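Local coordinates for protein 3-isopropylmalate dehydratase small subunit (Campylobacter jejuni, PDB 3Q3W) that catalyses, as the small subunit of isopropylmalate isomerase, the interconversion of 2-isopropylmalate and 3-isopropylmalate by way of 2-isopropylmaleate, at residues Ser78-Gly83 against Ile104-Ala109; Leu121-Leu126 against Phe164-Phe169. All blocks are in the same frame, centred on the assembly; numbering follows the deposited sequence.

Contact 1 and contact 2 follow one another along the chain, the first closing before the second opens, and their centres lie about 12 Å apart. They share one mixed sheet, in which strand 102-105 runs parallel to both of its neighbours, 73-78 and 122-125. Contact 1 joins the chain leaving 73-78 to the chain leaving 102-105; contact 2 covers the outermost strand 122-125 with the chain that enters helix 168-176. Probable backbone hydrogen bonds of Ala105 with Ile124 and Leu126 tie the two together. The C-terminal segment is thereby packed onto the parallel part of the sheet, which belongs to the aconitase C-terminal domain family.

Contact 1: residues Ser78-Gly83 against Ile104-Ala109; sequences SFENFG and IAPSFA
The ring of Pro106 overlaps the peptide that joins Phe79 to Glu80, its CD 3.3 Å from Phe79 C and its CG 3.7 Å from Glu80 N. Next to it the methyl of Ala105 rests on Phe79 O at 3.5 Å. Val131 of helix 128-140 touches Pro106 as well, while Glu80 OE1 forms a salt bridge with Lys128 at the start of that helix. The two segments run off the C-terminal ends of the neighbouring parallel strands 73-78 and 102-105, and with helix 90-98 between them the chain makes a beta-alpha-beta crossover. The pairing begins with the bond from Ser78 N to Ile104 O, nearly collinear with the carbonyl (C=O...N 171°). Ser107 then receives two donors: its OG takes Asn81 N at 3.0 Å, and its O takes a weak bond from Phe82 N at 3.3 Å. With chi1 at 58°, OG sits between the backbone N and carbonyl carbon of Ser107, the position from which it meets Asn81 N and brushes Glu80 CB. Farther on, Ala109 N donates to Phe82 O from above the carbonyl plane (3.0 Å), a bond that ties the N-cap residue of helix 110-118 to the loop. Phe82 CB lies 3.9 Å from Phe108 CD1, the two side chains running at a slant to each other, and Phe112 of helix 110-118 meets the Phe82 ring edge-to-face.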
ATOM      1  N   SER A  78      -6.501   2.477   3.164  1.00 32.69           N
ATOM      2  CA  SER A  78      -7.052   3.669   2.526  1.00 34.77           C
ATOM      3  C   SER A  78      -8.505   3.502   2.103  1.00 36.81           C
ATOM      4  O   SER A  78      -9.134   2.494   2.364  1.00 37.47           O
ATOM      5  CB  SER A  78      -6.221   4.031   1.316  1.00 34.02           C
ATOM      6  OG  SER A  78      -6.314   5.417   1.035  1.00 38.40           O
ATOM      7  N   PHE A  79      -9.045   4.528   1.468  1.00 38.69           N
ATOM      8  CA  PHE A  79     -10.427   4.502   1.088  1.00 41.32           C
ATOM      9  C   PHE A  79     -10.482   4.162  -0.390  1.00 42.00           C
ATOM     10  O   PHE A  79      -9.496   3.659  -0.950  1.00 41.14           O
ATOM     11  CB  PHE A  79     -11.093   5.833   1.413  1.00 43.04           C
ATOM     12  CG  PHE A  79     -11.193   6.150   2.899  1.00 42.74           C
ATOM     13  CD1 PHE A  79     -11.219   5.154   3.858  1.00 41.00           C
ATOM     14  CD2 PHE A  79     -11.354   7.478   3.307  1.00 43.94           C
ATOM     15  CE1 PHE A  79     -11.366   5.480   5.182  1.00 43.28           C
ATOM     16  CE2 PHE A  79     -11.515   7.810   4.631  1.00 42.24           C
ATOM     17  CZ  PHE A  79     -11.515   6.812   5.568  1.00 43.86           C
ATOM     18  N   GLU A  80     -11.638   4.391  -1.014  1.00 43.64           N
ATOM     19  CA  GLU A  80     -11.929   3.824  -2.322  1.00 44.09           C
ATOM     20  C   GLU A  80     -11.122   4.408  -3.448  1.00 41.91           C
ATOM     21  O   GLU A  80     -10.640   5.524  -3.366  1.00 40.17           O
ATOM     22  CB  GLU A  80     -13.422   3.941  -2.677  1.00 47.57           C
ATOM     23  CG  GLU A  80     -14.067   5.337  -2.471  1.00 50.12           C
ATOM     24  CD  GLU A  80     -14.808   5.465  -1.122  1.00 53.46           C
ATOM     25  OE1 GLU A  80     -14.184   5.226  -0.057  1.00 51.51           O
ATOM     26  OE2 GLU A  80     -16.009   5.800  -1.137  1.00 56.24           O
ATOM     27  N   ASN A  81     -11.043   3.618  -4.523  1.00 41.44           N
ATOM     28  CA  ASN A  81     -10.414   4.000  -5.772  1.00 40.32           C
ATOM     29  C   ASN A  81      -8.962   4.391  -5.558  1.00 37.76           C
ATOM     30  O   ASN A  81      -8.463   5.366  -6.123  1.00 38.00           O
ATOM     31  CB  ASN A  81     -11.226   5.090  -6.507  1.00 42.57           C
ATOM     32  CG  ASN A  81     -10.797   5.279  -7.955  1.00 42.22           C
ATOM     33  OD1 ASN A  81     -10.369   4.331  -8.622  1.00 43.60           O
ATOM     34  ND2 ASN A  81     -10.879   6.509  -8.441  1.00 42.86           N
ATOM     35  N   PHE A  82      -8.276   3.592  -4.764  1.00 35.72           N
ATOM     36  CA  PHE A  82      -6.877   3.815  -4.538  1.00 34.32           C
ATOM     37  C   PHE A  82      -6.100   3.535  -5.814  1.00 34.30           C
ATOM     38  O   PHE A  82      -6.273   2.498  -6.437  1.00 34.87           O
ATOM     39  CB  PHE A  82      -6.344   2.914  -3.448  1.00 33.42           C
ATOM     40  CG  PHE A  82      -4.920   3.233  -3.038  1.00 31.89           C
ATOM     41  CD1 PHE A  82      -4.656   4.044  -1.957  1.00 33.14           C
ATOM     42  CD2 PHE A  82      -3.843   2.703  -3.745  1.00 27.49           C
ATOM     43  CE1 PHE A  82      -3.349   4.319  -1.580  1.00 30.51           C
ATOM     44  CE2 PHE A  82      -2.549   2.978  -3.375  1.00 28.41           C
ATOM     45  CZ  PHE A  82      -2.285   3.799  -2.314  1.00 27.78           C
ATOM     46  N   GLY A  83      -5.231   4.456  -6.187  1.00 33.66           N
ATOM     47  CA  GLY A  83      -4.406   4.229  -7.383  1.00 33.52           C
ATOM     48  C   GLY A  83      -5.019   4.757  -8.646  1.00 34.67           C
ATOM     49  O   GLY A  83      -4.526   4.471  -9.719  1.00 34.65           O
ATOM     50  N   ILE A 104      -4.880  -2.271   1.978  1.00 29.73           N
ATOM     51  CA  ILE A 104      -6.250  -2.634   2.242  1.00 30.54           C
ATOM     52  C   ILE A 104      -7.096  -1.421   1.875  1.00 32.78           C
ATOM     53  O   ILE A 104      -6.836  -0.306   2.355  1.00 32.40           O
ATOM     54  CB  ILE A 104      -6.410  -3.007   3.741  1.00 31.93           C
ATOM     55  CG1 ILE A 104      -5.556  -4.238   4.054  1.00 28.80           C
ATOM     56  CG2 ILE A 104      -7.886  -3.274   4.109  1.00 32.92           C
ATOM     57  CD1 ILE A 104      -5.385  -4.521   5.483  1.00 29.66           C
ATOM     58  N   ALA A 105      -8.075  -1.593   0.998  1.00 33.11           N
ATOM     59  CA  ALA A 105      -8.984  -0.509   0.622  1.00 35.55           C
ATOM     60  C   ALA A 105     -10.290  -1.153   0.181  1.00 38.27           C
ATOM     61  O   ALA A 105     -10.317  -2.354  -0.016  1.00 40.06           O
ATOM     62  CB  ALA A 105      -8.411   0.319  -0.524  1.00 34.04           C
ATOM     63  N   PRO A 106     -11.362  -0.365   0.008  1.00 40.14           N
ATOM     64  CA  PRO A 106     -12.613  -0.937  -0.490  1.00 42.78           C
ATOM     65  C   PRO A 106     -12.565  -1.271  -1.998  1.00 43.52           C
ATOM     66  O   PRO A 106     -13.259  -2.172  -2.453  1.00 44.81           O
ATOM     67  CB  PRO A 106     -13.644   0.177  -0.230  1.00 44.74           C
ATOM     68  CG  PRO A 106     -12.928   1.248   0.546  1.00 42.32           C
ATOM     69  CD  PRO A 106     -11.486   1.080   0.241  1.00 40.35           C
ATOM     70  N   SER A 107     -11.740  -0.533  -2.747  1.00 42.00           N
ATOM     71  CA  SER A 107     -11.549  -0.740  -4.158  1.00 41.32           C
ATOM     72  C   SER A 107     -10.206  -0.123  -4.623  1.00 39.35           C
ATOM     73  O   SER A 107      -9.595   0.667  -3.918  1.00 36.02           O
ATOM     74  CB  SER A 107     -12.694  -0.143  -4.934  1.00 43.41           C
ATOM     75  OG  SER A 107     -12.806   1.230  -4.659  1.00 44.05           O
ATOM     76  N   PHE A 108      -9.774  -0.537  -5.817  1.00 39.20           N
ATOM     77  CA  PHE A 108      -8.531  -0.082  -6.432  1.00 37.91           C
ATOM     78  C   PHE A 108      -8.827   0.197  -7.880  1.00 39.06           C
ATOM     79  O   PHE A 108      -9.595  -0.536  -8.516  1.00 40.81           O
ATOM     80  CB  PHE A 108      -7.464  -1.171  -6.386  1.00 36.42           C
ATOM     81  CG  PHE A 108      -6.991  -1.489  -5.031  1.00 35.89           C
ATOM     82  CD1 PHE A 108      -5.894  -0.809  -4.498  1.00 32.85           C
ATOM     83  CD2 PHE A 108      -7.619  -2.461  -4.266  1.00 36.01           C
ATOM     84  CE1 PHE A 108      -5.452  -1.086  -3.248  1.00 33.45           C
ATOM     85  CE2 PHE A 108      -7.183  -2.726  -3.005  1.00 33.29           C
ATOM     86  CZ  PHE A 108      -6.093  -2.048  -2.490  1.00 35.17           C
ATOM     87  N   ALA A 109      -8.204   1.244  -8.404  1.00 38.16           N
ATOM     88  CA  ALA A 109      -8.256   1.525  -9.802  1.00 38.79           C
ATOM     89  C   ALA A 109      -7.711   0.299 -10.533  1.00 39.21           C
ATOM     90  O   ALA A 109      -6.674  -0.236 -10.173  1.00 37.43           O
ATOM     91  CB  ALA A 109      -7.454   2.755 -10.139  1.00 37.05           C
TER

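Contact 2: residues Leu121-Leu126 against Phe164-Phe169; sequences LLTIEL and FDLDDF
Glu125 O and Asp165 N are joined through a single water, which donates to the carbonyl at 2.9 Å and accepts the amide N-H of Asp165 at 2.6 Å. The same carbonyl oxygen touches Phe164 CB, so the polar bridge lies right beside the apolar part of the contact. That part centres on the Phe164 ring. Ile124 CG1 stands over one face, 4.0 Å from the ring centroid and only 7° off the normal, a well-centred CH-pi contact, while Ile124 CG2 reaches the root of the ring at CG (3.8 Å). A chi1 of -66° places CG1 beside the backbone N of Ile124 and leaves CG2 anti to it, and in this way both branches meet the same phenylalanine. Leu126 CD2 adds a contact 4.1 Å from Phe164 CB, and Leu122 CD2 approaches CZ obliquely from the other end of the ring. Leu166 continues the apolar surface: its CD2 meets Leu122 CD1 at 3.8 Å, and its CD1 comes within 3.9 Å of Thr123 O. Leu174 of helix 168-176 touches both Leu122 and Leu166, joining the helix to the same cluster. Strand 122-125, outermost in the sheet of this chain, hydrogen-bonds to 102-105; the segment after strand 160-163 meets it through side chains and a water, without strand pairing. Asp167, the N-cap residue, then starts the helix, its OD2 accepting His170 N. Thr123 OG1 is buried here with no polar partner in the model. With no direct hydrogen bond between the segments, cohesion therefore rests on apolar and CH-pi contacts, and the bridging water supplies the polar link.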
ATOM      1  N   LEU A 121       3.001  -6.342  -4.869  1.00 29.08           N
ATOM      2  CA  LEU A 121       2.290  -5.487  -3.929  1.00 28.66           C
ATOM      3  C   LEU A 121       0.843  -6.024  -3.779  1.00 30.16           C
ATOM      4  O   LEU A 121       0.039  -5.856  -4.679  1.00 30.48           O
ATOM      5  CB  LEU A 121       2.278  -4.044  -4.456  1.00 27.68           C
ATOM      6  CG  LEU A 121       1.557  -2.933  -3.673  1.00 29.49           C
ATOM      7  CD1 LEU A 121       1.966  -2.944  -2.192  1.00 24.52           C
ATOM      8  CD2 LEU A 121       1.763  -1.536  -4.275  1.00 27.60           C
ATOM      9  N   LEU A 122       0.530  -6.680  -2.663  1.00 29.53           N
ATOM     10  CA  LEU A 122      -0.783  -7.286  -2.487  1.00 30.24           C
ATOM     11  C   LEU A 122      -1.914  -6.308  -2.218  1.00 30.93           C
ATOM     12  O   LEU A 122      -1.930  -5.569  -1.210  1.00 31.11           O
ATOM     13  CB  LEU A 122      -0.759  -8.316  -1.381  1.00 30.50           C
ATOM     14  CG  LEU A 122      -2.049  -9.083  -1.099  1.00 31.24           C
ATOM     15  CD1 LEU A 122      -2.658  -9.737  -2.374  1.00 31.58           C
ATOM     16  CD2 LEU A 122      -1.758 -10.170  -0.046  1.00 33.94           C
ATOM     17  N   THR A 123      -2.901  -6.355  -3.090  1.00 31.39           N
ATOM     18  CA  THR A 123      -4.025  -5.449  -3.029  1.00 32.81           C
ATOM     19  C   THR A 123      -5.269  -6.192  -2.497  1.00 34.72           C
ATOM     20  O   THR A 123      -5.813  -7.089  -3.157  1.00 32.68           O
ATOM     21  CB  THR A 123      -4.284  -4.929  -4.418  1.00 33.92           C
ATOM     22  OG1 THR A 123      -4.570  -6.042  -5.245  1.00 33.39           O
ATOM     23  CG2 THR A 123      -3.051  -4.250  -4.950  1.00 32.93           C
ATOM     24  N   ILE A 124      -5.667  -5.810  -1.287  1.00 34.84           N
ATOM     25  CA  ILE A 124      -6.726  -6.460  -0.533  1.00 37.51           C
ATOM     26  C   ILE A 124      -7.950  -5.593  -0.558  1.00 39.26           C
ATOM     27  O   ILE A 124      -7.960  -4.484   0.011  1.00 37.81           O
ATOM     28  CB  ILE A 124      -6.298  -6.662   0.914  1.00 37.52           C
ATOM     29  CG1 ILE A 124      -5.146  -7.659   0.953  1.00 36.17           C
ATOM     30  CG2 ILE A 124      -7.482  -7.115   1.783  1.00 40.20           C
ATOM     31  CD1 ILE A 124      -4.285  -7.635   2.197  1.00 34.65           C
ATOM     32  N   GLU A 125      -8.990  -6.097  -1.213  1.00 41.02           N
ATOM     33  CA  GLU A 125     -10.252  -5.381  -1.281  1.00 43.65           C
ATOM     34  C   GLU A 125     -11.112  -5.881  -0.133  1.00 45.14           C
ATOM     35  O   GLU A 125     -11.351  -7.095  -0.030  1.00 45.72           O
ATOM     36  CB  GLU A 125     -10.943  -5.591  -2.633  1.00 45.33           C
ATOM     37  CG  GLU A 125     -10.306  -4.781  -3.759  1.00 45.85           C
ATOM     38  CD  GLU A 125     -10.865  -5.073  -5.153  1.00 51.66           C
ATOM     39  OE1 GLU A 125     -11.704  -6.023  -5.303  1.00 54.58           O
ATOM     40  OE2 GLU A 125     -10.485  -4.313  -6.095  1.00 51.17           O
ATOM     41  N   LEU A 126     -11.527  -4.958   0.740  1.00 44.54           N
ATOM     42  CA  LEU A 126     -12.478  -5.252   1.812  1.00 45.93           C
ATOM     43  C   LEU A 126     -13.763  -4.448   1.631  1.00 47.42           C
ATOM     44  O   LEU A 126     -13.764  -3.419   0.969  1.00 47.15           O
ATOM     45  CB  LEU A 126     -11.859  -4.953   3.178  1.00 45.32           C
ATOM     46  CG  LEU A 126     -10.693  -5.878   3.551  1.00 44.25           C
ATOM     47  CD1 LEU A 126     -10.305  -5.724   5.027  1.00 40.73           C
ATOM     48  CD2 LEU A 126     -11.060  -7.348   3.216  1.00 40.73           C
ATOM     49  N   PHE A 164     -10.763 -11.999   2.023  1.00 48.44           N
ATOM     50  CA  PHE A 164     -10.681 -11.318   0.726  1.00 46.21           C
ATOM     51  C   PHE A 164     -10.479 -12.269  -0.478  1.00 46.71           C
ATOM     52  O   PHE A 164     -10.049 -13.403  -0.349  1.00 44.94           O
ATOM     53  CB  PHE A 164      -9.573 -10.241   0.757  1.00 44.08           C
ATOM     54  CG  PHE A 164      -8.156 -10.788   0.871  1.00 41.36           C
ATOM     55  CD1 PHE A 164      -7.365 -10.948  -0.257  1.00 41.95           C
ATOM     56  CD2 PHE A 164      -7.613 -11.113   2.106  1.00 43.86           C
ATOM     57  CE1 PHE A 164      -6.085 -11.468  -0.159  1.00 40.32           C
ATOM     58  CE2 PHE A 164      -6.315 -11.621   2.212  1.00 41.96           C
ATOM     59  CZ  PHE A 164      -5.553 -11.778   1.082  1.00 41.23           C
ATOM     60  N   ASP A 165     -10.780 -11.753  -1.654  1.00 47.50           N
ATOM     61  CA  ASP A 165     -10.632 -12.485  -2.903  1.00 48.66           C
ATOM     62  C   ASP A 165      -9.346 -12.125  -3.622  1.00 45.32           C
ATOM     63  O   ASP A 165      -8.833 -11.039  -3.454  1.00 43.14           O
ATOM     64  CB  ASP A 165     -11.800 -12.148  -3.837  1.00 51.14           C
ATOM     65  CG  ASP A 165     -13.046 -12.889  -3.478  1.00 58.23           C
ATOM     66  OD1 ASP A 165     -12.919 -14.090  -3.132  1.00 64.33           O
ATOM     67  OD2 ASP A 165     -14.146 -12.284  -3.550  1.00 64.40           O
ATOM     68  N   LEU A 166      -8.863 -13.034  -4.470  1.00 44.45           N
ATOM     69  CA  LEU A 166      -7.821 -12.700  -5.424  1.00 42.05           C
ATOM     70  C   LEU A 166      -7.757 -13.749  -6.514  1.00 42.41           C
ATOM     71  O   LEU A 166      -7.763 -14.957  -6.232  1.00 44.87           O
ATOM     72  CB  LEU A 166      -6.443 -12.613  -4.749  1.00 38.75           C
ATOM     73  CG  LEU A 166      -5.403 -11.791  -5.511  1.00 36.29           C
ATOM     74  CD1 LEU A 166      -5.662 -10.295  -5.321  1.00 35.90           C
ATOM     75  CD2 LEU A 166      -4.004 -12.148  -5.043  1.00 33.52           C
ATOM     76  N   ASP A 167      -7.711 -13.286  -7.755  1.00 41.75           N
ATOM     77  CA  ASP A 167      -7.557 -14.163  -8.925  1.00 42.31           C
ATOM     78  C   ASP A 167      -6.499 -15.235  -8.609  1.00 40.63           C
ATOM     79  O   ASP A 167      -5.442 -14.886  -8.104  1.00 37.18           O
ATOM     80  CB  ASP A 167      -7.085 -13.245 -10.073  1.00 42.06           C
ATOM     81  CG  ASP A 167      -6.584 -13.993 -11.286  1.00 45.12           C
ATOM     82  OD1 ASP A 167      -7.415 -14.355 -12.136  1.00 49.75           O
ATOM     83  OD2 ASP A 167      -5.347 -14.155 -11.435  1.00 47.49           O
ATOM     84  N   ASP A 168      -6.747 -16.517  -8.923  1.00 41.83           N
ATOM     85  CA  ASP A 168      -5.791 -17.586  -8.596  1.00 41.40           C
ATOM     86  C   ASP A 168      -4.404 -17.388  -9.219  1.00 39.94           C
ATOM     87  O   ASP A 168      -3.387 -17.752  -8.619  1.00 38.33           O
ATOM     88  CB  ASP A 168      -6.305 -18.962  -9.017  1.00 44.94           C
ATOM     89  CG  ASP A 168      -7.336 -19.556  -8.050  1.00 46.32           C
ATOM     90  OD1 ASP A 168      -7.321 -19.304  -6.831  1.00 47.62           O
ATOM     91  OD2 ASP A 168      -8.154 -20.338  -8.542  1.00 52.09           O
ATOM     92  N   PHE A 169      -4.360 -16.834 -10.418  1.00 39.25           N
ATOM     93  CA  PHE A 169      -3.099 -16.670 -11.112  1.00 38.49           C
ATOM     94  C   PHE A 169      -2.246 -15.639 -10.392  1.00 36.27           C
ATOM     95  O   PHE A 169      -1.067 -15.898 -10.130  1.00 35.27           O
ATOM     96  CB  PHE A 169      -3.319 -16.286 -12.575  1.00 38.78           C
ATOM     97  CG  PHE A 169      -2.067 -15.963 -13.299  1.00 39.56           C
ATOM     98  CD1 PHE A 169      -1.096 -16.934 -13.482  1.00 40.13           C
ATOM     99  CD2 PHE A 169      -1.843 -14.683 -13.769  1.00 39.70           C
ATOM    100  CE1 PHE A 169       0.081 -16.643 -14.137  1.00 40.19           C
ATOM    101  CE2 PHE A 169      -0.700 -14.381 -14.442  1.00 42.13           C
ATOM    102  CZ  PHE A 169       0.281 -15.356 -14.642  1.00 41.04           C
TER
HETATM  103  O   HOH W   1     -11.890  -9.411  -1.702  1.00 17.53           O